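PDB 6OHB: guanine deaminase from Escherichia coli, which catalyses the zinc-dependent hydrolytic deamination of guanine to xanthine and ammonia, a single-step conversion in the guanine degradation pathway of purine metabolism. Local coordinates for residues Gly77-His82 against Lys369-Asp374; Thr135-Val140 against Glu385-Val390; Phe310-Ala315 against Val320-Gly325. All blocks are in the same frame, centred on the assembly; numbering follows the deposited sequence.

Contact 1 (Gly77-His82 against Lys369-Asp374). With ZN (zinc ion), chain E.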
# COMPACT_ATOMS: atom_id res chain seq x y z
N GLY A 77 8.12 3.10 -20.38
CA GLY A 77 8.65 3.52 -19.09
C GLY A 77 7.67 4.41 -18.35
O GLY A 77 6.96 5.22 -18.95
N PHE A 78 7.60 4.23 -17.03
CA PHE A 78 6.69 5.04 -16.23
C PHE A 78 7.19 6.47 -16.09
O PHE A 78 8.40 6.75 -16.08
CB PHE A 78 6.50 4.41 -14.85
CG PHE A 78 5.94 3.01 -14.90
CD1 PHE A 78 4.85 2.72 -15.70
CD2 PHE A 78 6.52 1.99 -14.16
CE1 PHE A 78 4.34 1.44 -15.76
CE2 PHE A 78 6.02 0.71 -14.22
CZ PHE A 78 4.92 0.43 -15.02
N VAL A 79 6.22 7.38 -15.94
CA VAL A 79 6.45 8.82 -15.89
C VAL A 79 5.99 9.32 -14.52
O VAL A 79 4.79 9.31 -14.22
CB VAL A 79 5.72 9.55 -17.02
CG1 VAL A 79 5.98 11.05 -16.93
CG2 VAL A 79 6.14 8.99 -18.38
N ASP A 80 6.94 9.78 -13.71
CA ASP A 80 6.70 10.25 -12.35
C ASP A 80 6.72 11.78 -12.36
O ASP A 80 7.79 12.39 -12.49
CB ASP A 80 7.77 9.70 -11.41
CG ASP A 80 7.39 9.83 -9.94
OD1 ASP A 80 6.62 10.74 -9.59
OD2 ASP A 80 7.90 9.01 -9.15
N THR A 81 5.56 12.40 -12.18
CA THR A 81 5.44 13.84 -12.43
C THR A 81 5.69 14.73 -11.21
O THR A 81 5.60 15.95 -11.35
CB THR A 81 4.06 14.17 -13.01
OG1 THR A 81 3.03 13.79 -12.08
CG2 THR A 81 3.84 13.44 -14.34
N HIS A 82 6.04 14.17 -10.05
CA HIS A 82 6.45 15.00 -8.91
C HIS A 82 7.18 14.12 -7.91
O HIS A 82 6.57 13.23 -7.30
CB HIS A 82 5.26 15.70 -8.25
CG HIS A 82 5.62 16.54 -7.07
ND1 HIS A 82 6.30 17.74 -7.18
CD2 HIS A 82 5.41 16.35 -5.74
CE1 HIS A 82 6.48 18.25 -5.97
NE2 HIS A 82 5.95 17.43 -5.08
N LYS A 369 2.04 13.22 -21.43
CA LYS A 369 1.22 14.32 -21.92
C LYS A 369 1.14 15.46 -20.91
O LYS A 369 1.22 16.64 -21.29
CB LYS A 369 -0.18 13.81 -22.26
CG LYS A 369 -1.19 14.89 -22.55
CD LYS A 369 -1.09 15.37 -23.97
CE LYS A 369 -2.34 16.13 -24.36
NZ LYS A 369 -3.56 15.47 -23.82
N SER A 370 0.97 15.14 -19.62
CA SER A 370 0.94 16.19 -18.61
C SER A 370 2.26 16.94 -18.55
O SER A 370 2.28 18.14 -18.24
CB SER A 370 0.59 15.61 -17.24
OG SER A 370 1.75 15.13 -16.57
N LEU A 371 3.37 16.26 -18.86
CA LEU A 371 4.67 16.91 -18.92
C LEU A 371 4.98 17.50 -20.29
O LEU A 371 6.06 18.06 -20.48
CB LEU A 371 5.77 15.92 -18.52
CG LEU A 371 5.64 15.39 -17.08
CD1 LEU A 371 6.87 14.58 -16.68
CD2 LEU A 371 5.40 16.54 -16.10
N GLY A 372 4.07 17.36 -21.26
CA GLY A 372 4.31 17.85 -22.60
C GLY A 372 5.39 17.09 -23.35
O GLY A 372 6.08 17.68 -24.19
N LEU A 373 5.55 15.79 -23.08
CA LEU A 373 6.56 14.97 -23.73
C LEU A 373 5.96 13.80 -24.49
O LEU A 373 6.70 12.90 -24.89
CB LEU A 373 7.57 14.45 -22.71
CG LEU A 373 8.41 15.45 -21.91
CD1 LEU A 373 9.17 14.72 -20.81
CD2 LEU A 373 9.38 16.18 -22.83
N ASP A 374 4.64 13.78 -24.68
CA ASP A 374 3.97 12.66 -25.34
C ASP A 374 4.38 12.51 -26.80
O ASP A 374 4.09 11.47 -27.41
CB ASP A 374 2.45 12.80 -25.23
CG ASP A 374 1.95 14.13 -25.76
OD1 ASP A 374 2.36 15.18 -25.20
OD2 ASP A 374 1.16 14.12 -26.73
ZN ZN E . 6.30 17.61 -3.11
O HOH W 1 1.31 15.74 -13.89
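On the strand whose Val79 and Thr81 meet Leu371, the imidazole of His82 turns away from the helix end to the zinc ion. His82 NE2 binds the zinc ion at 2.0 Å, and the metal is almost equally far from the flanking ring carbons. Around this ring, His237 and His84, both zinc ligands, stand with their planes nearly perpendicular to it, and Ala296 and Ala275 also touch it; Asp327 OD1 binds the zinc ion as well. The far nitrogen, His82 ND1, is hydrogen-bonded to His235 NE2.

Toward the helix end the strand turns Val79 and the methyl of Thr81. Val79 and Leu371 lie side by side, running opposite ways, with Val79 CG1 3.6 Å from Leu371 CD1. Thr81 places its methyl beside the backbone N (OG1 at chi1 61°), and CG2 rests against the branch of Leu371, 3.8 Å from CG and 3.9 Å from CD2. The same methyl lies 3.5 Å from Ser370 OG. That hydroxyl bonds back to Gly367 O in its own helix and accepts from a water at 2.8 Å, which reaches Thr81 OG1 weakly at 3.2 Å; OG1 also has a weak bond to Met324 O.

Helix 365-370 ends here in a Schellman motif, with Gly372 at positive phi and Gly372 N bonded to Lys369 O. Leu371 also touches Leu139, and its carbonyl O is held by Trp233 NE1, consistent with the helix end closing the bottom of the barrel. Chemically, the strand is divided: apolar methyls grip the helix end, while the next residue is held at both ring nitrogens, by zinc and by the second-shell His235, two bonds that should limit its rotation.

Contact 2 (Thr135-Val140 against Glu385-Val390)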
# COMPACT_ATOMS: atom_id res chain seq x y z
N THR A 135 10.55 3.66 -13.49
CA THR A 135 10.39 5.07 -13.82
C THR A 135 11.54 5.50 -14.72
O THR A 135 12.71 5.48 -14.30
CB THR A 135 10.37 5.90 -12.53
OG1 THR A 135 9.20 5.57 -11.77
CG2 THR A 135 10.35 7.39 -12.85
N THR A 136 11.24 5.91 -15.95
CA THR A 136 12.30 6.32 -16.85
C THR A 136 12.32 7.81 -17.09
O THR A 136 13.34 8.33 -17.56
CB THR A 136 12.18 5.60 -18.21
OG1 THR A 136 10.90 5.86 -18.79
CG2 THR A 136 12.38 4.10 -18.06
N THR A 137 11.25 8.52 -16.74
CA THR A 137 11.19 9.96 -16.85
C THR A 137 10.55 10.51 -15.59
O THR A 137 9.49 10.02 -15.17
CB THR A 137 10.41 10.39 -18.08
OG1 THR A 137 11.24 10.24 -19.24
CG2 THR A 137 9.93 11.83 -17.96
N ALA A 138 11.17 11.52 -14.99
CA ALA A 138 10.65 12.12 -13.79
C ALA A 138 10.80 13.63 -13.86
O ALA A 138 11.75 14.15 -14.45
CB ALA A 138 11.35 11.58 -12.53
N LEU A 139 9.85 14.33 -13.25
CA LEU A 139 9.94 15.75 -12.98
C LEU A 139 10.34 15.88 -11.52
O LEU A 139 9.57 15.49 -10.63
CB LEU A 139 8.62 16.45 -13.29
CG LEU A 139 8.42 17.87 -12.77
CD1 LEU A 139 9.50 18.81 -13.29
CD2 LEU A 139 7.03 18.37 -13.15
N VAL A 140 11.55 16.38 -11.26
CA VAL A 140 12.24 16.16 -10.00
C VAL A 140 12.48 17.50 -9.32
O VAL A 140 13.08 18.41 -9.91
CB VAL A 140 13.59 15.44 -10.22
CG1 VAL A 140 14.26 15.19 -8.87
CG2 VAL A 140 13.39 14.14 -10.98
N GLU A 385 11.30 7.72 -28.38
CA GLU A 385 12.48 7.31 -27.63
C GLU A 385 12.21 6.00 -26.90
O GLU A 385 11.14 5.80 -26.31
CB GLU A 385 12.89 8.41 -26.66
CG GLU A 385 13.21 9.70 -27.40
CD GLU A 385 13.42 10.90 -26.49
OE1 GLU A 385 13.16 10.78 -25.27
OE2 GLU A 385 13.84 11.95 -27.01
N ALA A 386 13.18 5.09 -26.95
CA ALA A 386 12.99 3.71 -26.49
C ALA A 386 13.30 3.60 -25.00
O ALA A 386 14.32 3.06 -24.57
CB ALA A 386 13.83 2.75 -27.32
N ASP A 387 12.38 4.13 -24.19
CA ASP A 387 12.39 3.97 -22.74
C ASP A 387 11.28 2.97 -22.43
O ASP A 387 10.10 3.28 -22.64
CB ASP A 387 12.12 5.29 -22.02
CG ASP A 387 13.17 6.35 -22.29
OD1 ASP A 387 14.29 6.01 -22.72
OD2 ASP A 387 12.85 7.54 -22.05
N PHE A 388 11.63 1.79 -21.93
CA PHE A 388 10.58 0.83 -21.64
C PHE A 388 11.00 -0.10 -20.51
O PHE A 388 12.17 -0.14 -20.11
CB PHE A 388 10.18 0.03 -22.89
CG PHE A 388 11.30 -0.76 -23.52
CD1 PHE A 388 12.16 -0.17 -24.43
CD2 PHE A 388 11.46 -2.11 -23.23
CE1 PHE A 388 13.18 -0.90 -25.02
CE2 PHE A 388 12.48 -2.84 -23.81
CZ PHE A 388 13.34 -2.24 -24.71
N VAL A 389 10.02 -0.83 -19.99
CA VAL A 389 10.19 -1.70 -18.83
C VAL A 389 9.64 -3.08 -19.17
O VAL A 389 8.50 -3.21 -19.64
CB VAL A 389 9.48 -1.13 -17.59
CG1 VAL A 389 9.79 -1.99 -16.36
CG2 VAL A 389 9.88 0.32 -17.36
N VAL A 390 10.44 -4.10 -18.92
CA VAL A 390 9.98 -5.48 -18.95
C VAL A 390 9.53 -5.83 -17.54
O VAL A 390 10.33 -5.80 -16.59
CB VAL A 390 11.09 -6.43 -19.43
CG1 VAL A 390 10.55 -7.83 -19.59
CG2 VAL A 390 11.70 -5.91 -20.73
O HOH W 2 10.47 7.74 -20.54
O HOH W 3 14.55 8.42 -20.03
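Thr136 and Asp387 touch through their beta carbons: Thr136 OG1 lies 3.5 Å from Asp387 CB, and the two CB atoms are 3.8 Å apart. The side chains cross at a slant, and no direct hydrogen bond joins the segments; two waters make the polar link. One bonds Thr136 OG1 at 2.6 Å and Thr137 OG1 at 2.9 Å, and donates to Asp387 OD2 at 2.8 Å. The other donates to the carbonyl Thr136 O at 2.8 Å and to the same Asp387 OD2, also at 2.8 Å. Thr136 turns its hydroxyl to the first water by setting OG1 between backbone N and carbonyl carbon (chi1 57°), leaving CG2 loosely beside Asp387 CB.

Further out, Arg201 NH2 forms a salt bridge with Asp387 OD2, giving this one oxygen three partners, and Asp431 N bonds to OD1, so the carboxylate is gripped at both oxygens and the arginine would favour its charged form. Arg201 is shared with Glu385 OE1, while Arg162 pairs with Glu385 OE2 through NH2 and bonds Thr137 OG1 through its carbonyl O. Glu385 and Asp387 are brought together by an inverse gamma turn centred on Ala386, closed by a weak bond from Asp387 N to Glu385 O. Thr136 also packs on Thr428 and Val430.

Strand 135-141 belongs to the barrel, while 388-391 pairs antiparallel with both 73-84 and 425-430, and Phe388 packs on strand 38-43. Water-mediated contact between the start of a barrel strand and the smaller beta domain fits the amidohydrolase architecture, in which a (beta/alpha)8 barrel joins a beta-sandwich built from both ends of the chain.

Contact 3 (Phe310-Ala315 against Val320-Gly325)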
# COMPACT_ATOMS: atom_id res chain seq x y z
N PHE A 310 -7.90 14.11 -4.02
CA PHE A 310 -7.87 14.85 -5.28
C PHE A 310 -9.05 14.44 -6.14
O PHE A 310 -9.34 13.25 -6.29
CB PHE A 310 -6.55 14.60 -6.01
CG PHE A 310 -6.50 15.15 -7.42
CD1 PHE A 310 -6.27 16.50 -7.64
CD2 PHE A 310 -6.66 14.32 -8.51
CE1 PHE A 310 -6.22 17.01 -8.92
CE2 PHE A 310 -6.61 14.82 -9.80
CZ PHE A 310 -6.39 16.17 -10.01
N ASN A 311 -9.72 15.43 -6.72
CA ASN A 311 -10.95 15.22 -7.48
C ASN A 311 -10.58 15.00 -8.95
O ASN A 311 -10.63 15.91 -9.78
CB ASN A 311 -11.90 16.40 -7.30
CG ASN A 311 -13.31 16.09 -7.77
OD1 ASN A 311 -13.60 15.00 -8.26
ND2 ASN A 311 -14.20 17.07 -7.62
N LEU A 312 -10.17 13.77 -9.26
CA LEU A 312 -9.79 13.43 -10.62
C LEU A 312 -10.97 13.56 -11.58
O LEU A 312 -10.78 13.89 -12.76
CB LEU A 312 -9.21 12.02 -10.68
CG LEU A 312 -8.75 11.52 -12.05
CD1 LEU A 312 -7.56 12.33 -12.54
CD2 LEU A 312 -8.42 10.04 -12.01
N LYS A 313 -12.19 13.32 -11.09
CA LYS A 313 -13.37 13.41 -11.94
C LYS A 313 -13.59 14.84 -12.42
O LYS A 313 -13.84 15.08 -13.61
CB LYS A 313 -14.59 12.90 -11.17
CG LYS A 313 -15.92 13.15 -11.85
CD LYS A 313 -17.05 12.64 -10.98
CE LYS A 313 -18.42 13.04 -11.51
NZ LYS A 313 -19.49 12.71 -10.52
N LYS A 314 -13.44 15.82 -11.52
CA LYS A 314 -13.55 17.21 -11.94
C LYS A 314 -12.39 17.59 -12.85
O LYS A 314 -12.54 18.46 -13.72
CB LYS A 314 -13.60 18.14 -10.72
N ALA A 315 -11.24 16.95 -12.68
CA ALA A 315 -10.12 17.20 -13.58
C ALA A 315 -10.45 16.74 -15.00
O ALA A 315 -10.15 17.45 -15.97
CB ALA A 315 -8.86 16.51 -13.07
N VAL A 320 -8.41 19.20 -17.66
CA VAL A 320 -7.07 19.56 -17.22
C VAL A 320 -6.20 18.31 -17.20
O VAL A 320 -6.64 17.24 -16.76
CB VAL A 320 -7.09 20.27 -15.84
CG1 VAL A 320 -7.87 19.47 -14.85
CG2 VAL A 320 -5.67 20.52 -15.34
N LYS A 321 -4.98 18.42 -17.73
CA LYS A 321 -4.04 17.30 -17.80
C LYS A 321 -3.54 16.89 -16.42
O LYS A 321 -3.11 17.72 -15.62
CB LYS A 321 -2.86 17.69 -18.70
CG LYS A 321 -3.25 17.96 -20.15
CD LYS A 321 -2.05 18.43 -20.95
CE LYS A 321 -1.76 19.89 -20.67
NZ LYS A 321 -0.37 20.26 -21.06
N VAL A 322 -3.58 15.58 -16.14
CA VAL A 322 -3.18 15.04 -14.85
C VAL A 322 -2.15 13.94 -15.06
O VAL A 322 -2.34 13.06 -15.91
CB VAL A 322 -4.38 14.50 -14.05
CG1 VAL A 322 -3.91 13.74 -12.81
CG2 VAL A 322 -5.30 15.64 -13.65
N GLY A 323 -1.06 13.99 -14.29
CA GLY A 323 -0.11 12.90 -14.20
C GLY A 323 0.05 12.45 -12.75
O GLY A 323 -0.45 13.10 -11.82
N MET A 324 0.73 11.32 -12.57
CA MET A 324 0.93 10.73 -11.25
C MET A 324 2.31 11.07 -10.70
O MET A 324 3.31 10.99 -11.42
CB MET A 324 0.77 9.21 -11.31
CG MET A 324 -0.56 8.71 -11.87
SD MET A 324 -2.00 9.25 -10.93
CE MET A 324 -1.58 8.65 -9.29
N GLY A 325 2.36 11.45 -9.43
CA GLY A 325 3.62 11.68 -8.74
C GLY A 325 3.67 10.92 -7.44
O GLY A 325 2.64 10.61 -6.83
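In a beta-alpha-beta crossover of the TIM barrel, which starts from strand 294-297 and whose last helix, 312-317, leads into strand 321-324, Phe310, Leu312 and Ala315 pack against Val322. The valine meets all three. Its CG1 lies anti to the backbone N (chi1 171°) and meets Leu312 CD1 at 3.9 Å, while Val322 CG2, beside the backbone N, touches both Ala315 CB at 3.7 Å and Phe310 CZ at 3.8 Å. The phenylalanine offers its edge rather than a face: Val322 CG2 sits near the ring plane, and Leu312 CD1 lies at the edge in plane. The ring also meets that of Phe297 on the neighbouring strand, and Leu312 goes on to touch Leu347 of helix 336-349.

Asn311 stands at the N-cap, its OD1 taking a weak bond from Lys314 N. At the other end, the tight return to the strand is made by backbone and methyl together. Val320 N donates to Ala315 O over 3.0 Å at a nearly straight 165°, with the donor only slightly tilted from the carbonyl plane. Val320 CG1, set between its own N and carbonyl carbon, presses into the same turn, lying 3.6 Å from Ala315 CB and 3.2 Å from Ala315 O.

All three contacts involve strands of the barrel. Contacts 1 and 2 have centres about 9 Å apart and are joined by neighbouring parallel strands, with Asp80 N and O bonded to Thr137 O and Leu139 N. The centres of contacts 1 and 3 are about 13 Å apart, yet Thr81 N reaches Met324 O at 2.8 Å. Contacts 2 and 3, centres about 21 Å apart, do not touch. Along the chain the segments of contacts 1 and 2 alternate, and contact 3 is nested inside both loops. Strand 73-84 therefore meets 321-324 to close the barrel, pairs with 388-391 of the beta domain, and carries the zinc ligand His82.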